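Side-chain contact in nicotinate phosphoribosyltransferase (Porphyromonas gingivalis, PDB 2IM5), which probably makes nicotinate ribonucleotide from nicotinate and phosphoribosyl diphosphate at the expense of ATP, a step in NAD biosynthesis: residues L130-I135 / R169-E174. Numbering follows the deposited sequence.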
loop_
_atom_site.group_PDB
_atom_site.type_symbol
_atom_site.label_atom_id
_atom_site.label_comp_id
_atom_site.label_asym_id
_atom_site.label_seq_id
_atom_site.Cartn_x
_atom_site.Cartn_y
_atom_site.Cartn_z
ATOM N N LEU A 130 -9.489 -15.794 5.928
ATOM C CA LEU A 130 -9.976 -16.591 7.052
ATOM C C LEU A 130 -11.395 -16.202 7.411
ATOM O O LEU A 130 -12.210 -17.056 7.726
ATOM C CB LEU A 130 -9.117 -16.384 8.300
ATOM C CG LEU A 130 -7.819 -17.158 8.495
ATOM C CD1 LEU A 130 -7.225 -16.768 9.849
ATOM C CD2 LEU A 130 -8.083 -18.662 8.447
ATOM N N TYR A 131 -11.669 -14.903 7.371
ATOM C CA TYR A 131 -12.982 -14.381 7.715
ATOM C C TYR A 131 -14.100 -14.966 6.857
ATOM O O TYR A 131 -15.077 -15.500 7.382
ATOM C CB TYR A 131 -12.990 -12.859 7.589
ATOM C CG TYR A 131 -14.343 -12.250 7.849
ATOM C CD1 TYR A 131 -14.866 -12.196 9.136
ATOM C CD2 TYR A 131 -15.117 -11.758 6.798
ATOM C CE1 TYR A 131 -16.137 -11.664 9.375
ATOM C CE2 TYR A 131 -16.380 -11.228 7.021
ATOM C CZ TYR A 131 -16.885 -11.182 8.311
ATOM O OH TYR A 131 -18.136 -10.643 8.531
ATOM N N TYR A 132 -13.963 -14.855 5.539
ATOM C CA TYR A 132 -14.983 -15.370 4.635
ATOM C C TYR A 132 -15.151 -16.875 4.791
ATOM O O TYR A 132 -16.266 -17.383 4.716
ATOM C CB TYR A 132 -14.642 -14.983 3.197
ATOM C CG TYR A 132 -14.664 -13.482 3.017
ATOM C CD1 TYR A 132 -15.851 -12.768 3.150
ATOM C CD2 TYR A 132 -13.488 -12.772 2.768
ATOM C CE1 TYR A 132 -15.875 -11.383 3.044
ATOM C CE2 TYR A 132 -13.497 -11.386 2.658
ATOM C CZ TYR A 132 -14.692 -10.700 2.796
ATOM O OH TYR A 132 -14.706 -9.333 2.684
ATOM N N ARG A 133 -14.051 -17.587 5.020
ATOM C CA ARG A 133 -14.139 -19.029 5.225
ATOM C C ARG A 133 -14.953 -19.263 6.495
ATOM O O ARG A 133 -15.877 -20.083 6.524
ATOM C CB ARG A 133 -12.763 -19.650 5.445
ATOM C CG ARG A 133 -11.880 -19.765 4.231
ATOM C CD ARG A 133 -10.632 -20.551 4.613
ATOM N NE ARG A 133 -9.640 -20.593 3.545
ATOM C CZ ARG A 133 -8.458 -21.192 3.656
ATOM N NH1 ARG A 133 -8.125 -21.801 4.788
ATOM N NH2 ARG A 133 -7.608 -21.179 2.640
ATOM N N PHE A 134 -14.593 -18.522 7.540
ATOM C CA PHE A 134 -15.237 -18.634 8.838
ATOM C C PHE A 134 -16.748 -18.455 8.794
ATOM O O PHE A 134 -17.474 -19.198 9.448
ATOM C CB PHE A 134 -14.636 -17.614 9.809
ATOM C CG PHE A 134 -14.857 -17.955 11.254
ATOM C CD1 PHE A 134 -14.177 -19.014 11.841
ATOM C CD2 PHE A 134 -15.727 -17.205 12.036
ATOM C CE1 PHE A 134 -14.360 -19.319 13.195
ATOM C CE2 PHE A 134 -15.917 -17.500 13.388
ATOM C CZ PHE A 134 -15.233 -18.558 13.968
ATOM N N ILE A 135 -17.226 -17.467 8.042
ATOM C CA ILE A 135 -18.661 -17.229 7.969
ATOM C C ILE A 135 -19.307 -18.013 6.834
ATOM O O ILE A 135 -20.463 -17.778 6.483
ATOM C CB ILE A 135 -18.985 -15.730 7.806
ATOM C CG1 ILE A 135 -18.536 -15.231 6.435
ATOM C CG2 ILE A 135 -18.313 -14.936 8.906
ATOM C CD1 ILE A 135 -19.009 -13.825 6.123
ATOM N N ARG A 169 -7.252 -6.652 0.905
ATOM C CA ARG A 169 -8.662 -6.934 1.160
ATOM C C ARG A 169 -9.298 -7.921 0.190
ATOM O O ARG A 169 -10.520 -7.978 0.074
ATOM C CB ARG A 169 -9.462 -5.635 1.161
ATOM C CG ARG A 169 -9.126 -4.761 2.347
ATOM C CD ARG A 169 -9.937 -3.490 2.368
ATOM N NE ARG A 169 -9.533 -2.660 3.493
ATOM C CZ ARG A 169 -10.091 -1.494 3.791
ATOM N NH1 ARG A 169 -11.083 -1.025 3.042
ATOM N NH2 ARG A 169 -9.658 -0.798 4.835
ATOM N N ARG A 170 -8.469 -8.696 -0.503
ATOM C CA ARG A 170 -8.972 -9.678 -1.453
ATOM C C ARG A 170 -9.871 -10.695 -0.736
ATOM O O ARG A 170 -9.717 -10.928 0.465
ATOM C CB ARG A 170 -7.802 -10.407 -2.109
ATOM C CG ARG A 170 -6.994 -11.281 -1.155
ATOM C CD ARG A 170 -5.730 -11.806 -1.829
ATOM N NE ARG A 170 -4.950 -12.683 -0.958
ATOM C CZ ARG A 170 -3.701 -13.061 -1.215
ATOM N NH1 ARG A 170 -3.094 -12.639 -2.320
ATOM N NH2 ARG A 170 -3.056 -13.850 -0.366
ATOM N N PHE A 171 -10.808 -11.291 -1.472
ATOM C CA PHE A 171 -11.692 -12.295 -0.892
ATOM C C PHE A 171 -10.825 -13.495 -0.522
ATOM O O PHE A 171 -10.992 -14.097 0.535
ATOM C CB PHE A 171 -12.763 -12.723 -1.903
ATOM C CG PHE A 171 -13.763 -13.708 -1.347
ATOM C CD1 PHE A 171 -14.889 -13.268 -0.653
ATOM C CD2 PHE A 171 -13.569 -15.075 -1.502
ATOM C CE1 PHE A 171 -15.807 -14.181 -0.126
ATOM C CE2 PHE A 171 -14.477 -15.996 -0.977
ATOM C CZ PHE A 171 -15.597 -15.546 -0.290
ATOM N N SER A 172 -9.897 -13.833 -1.408
ATOM C CA SER A 172 -8.975 -14.947 -1.199
ATOM C C SER A 172 -7.863 -14.870 -2.242
ATOM O O SER A 172 -7.976 -14.139 -3.230
ATOM C CB SER A 172 -9.697 -16.286 -1.358
ATOM O OG SER A 172 -10.188 -16.433 -2.678
ATOM N N LEU A 173 -6.799 -15.638 -2.022
ATOM C CA LEU A 173 -5.674 -15.677 -2.953
ATOM C C LEU A 173 -6.208 -16.193 -4.290
ATOM O O LEU A 173 -5.874 -15.681 -5.364
ATOM C CB LEU A 173 -4.600 -16.646 -2.440
ATOM C CG LEU A 173 -3.138 -16.547 -2.917
ATOM C CD1 LEU A 173 -2.549 -17.955 -2.966
ATOM C CD2 LEU A 173 -3.026 -15.899 -4.281
ATOM N N GLU A 174 -7.045 -17.216 -4.205
ATOM C CA GLU A 174 -7.639 -17.845 -5.376
ATOM C C GLU A 174 -8.422 -16.840 -6.214
ATOM O O GLU A 174 -8.320 -16.833 -7.436
ATOM C CB GLU A 174 -8.541 -18.993 -4.928
ATOM C CG GLU A 174 -9.219 -19.739 -6.050
ATOM C CD GLU A 174 -9.908 -20.986 -5.550
ATOM O OE1 GLU A 174 -10.674 -20.891 -4.562
ATOM O OE2 GLU A 174 -9.680 -22.060 -6.141
HETATM O O HOH W 1 -11.625 -7.888 2.727
#
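The rings of Tyr-132 and Phe-171 lie against each other in an offset stack, their centroids 4.5 Å apart and their planes 23° from parallel. The slip brings the CD1-CE1 side of Phe-171 over the CB end of the tyrosine ring, and the nearest approach is Phe-171 CE1 to Tyr-132 CG, at 3.4 Å. Phe-171 CZ reaches past the ring to Tyr-132 CB, 3.7 Å away, while Phe-171 O lies 3.6 Å from Tyr-132 CD2. With CG opposite its own backbone N (chi1 -177°), Phe-171 carries its ring to the tyrosine, while Tyr-132 holds CG opposite its carbonyl carbon (chi1 -64°). Tyr-131 comes to the opposite face edge-on, its CD2 offset toward the rim, so of the two only Phe-171 stacks.

The phenol end is tied down by polar groups. Tyr-132 OH hydrogen-bonds to Glu-343 O and Asn-336 ND2, and a water that donates to Arg-169 O at 2.9 Å makes a second, weak bond to Tyr-132 OH at 3.4 Å. Asn-336 ND2 also hydrogen-bonds to Arg-169 O, while Ser-128 OG holds Arg-170 O, and Phe-171 pairs through its backbone with Thr-335. In this TIM-barrel-clan family, the stack packs the C-terminal end of helix 120-134 on the loop that follows strand 162-164 of the parallel sheet and leads, through the N-cap Ser-172, into helix 173-186.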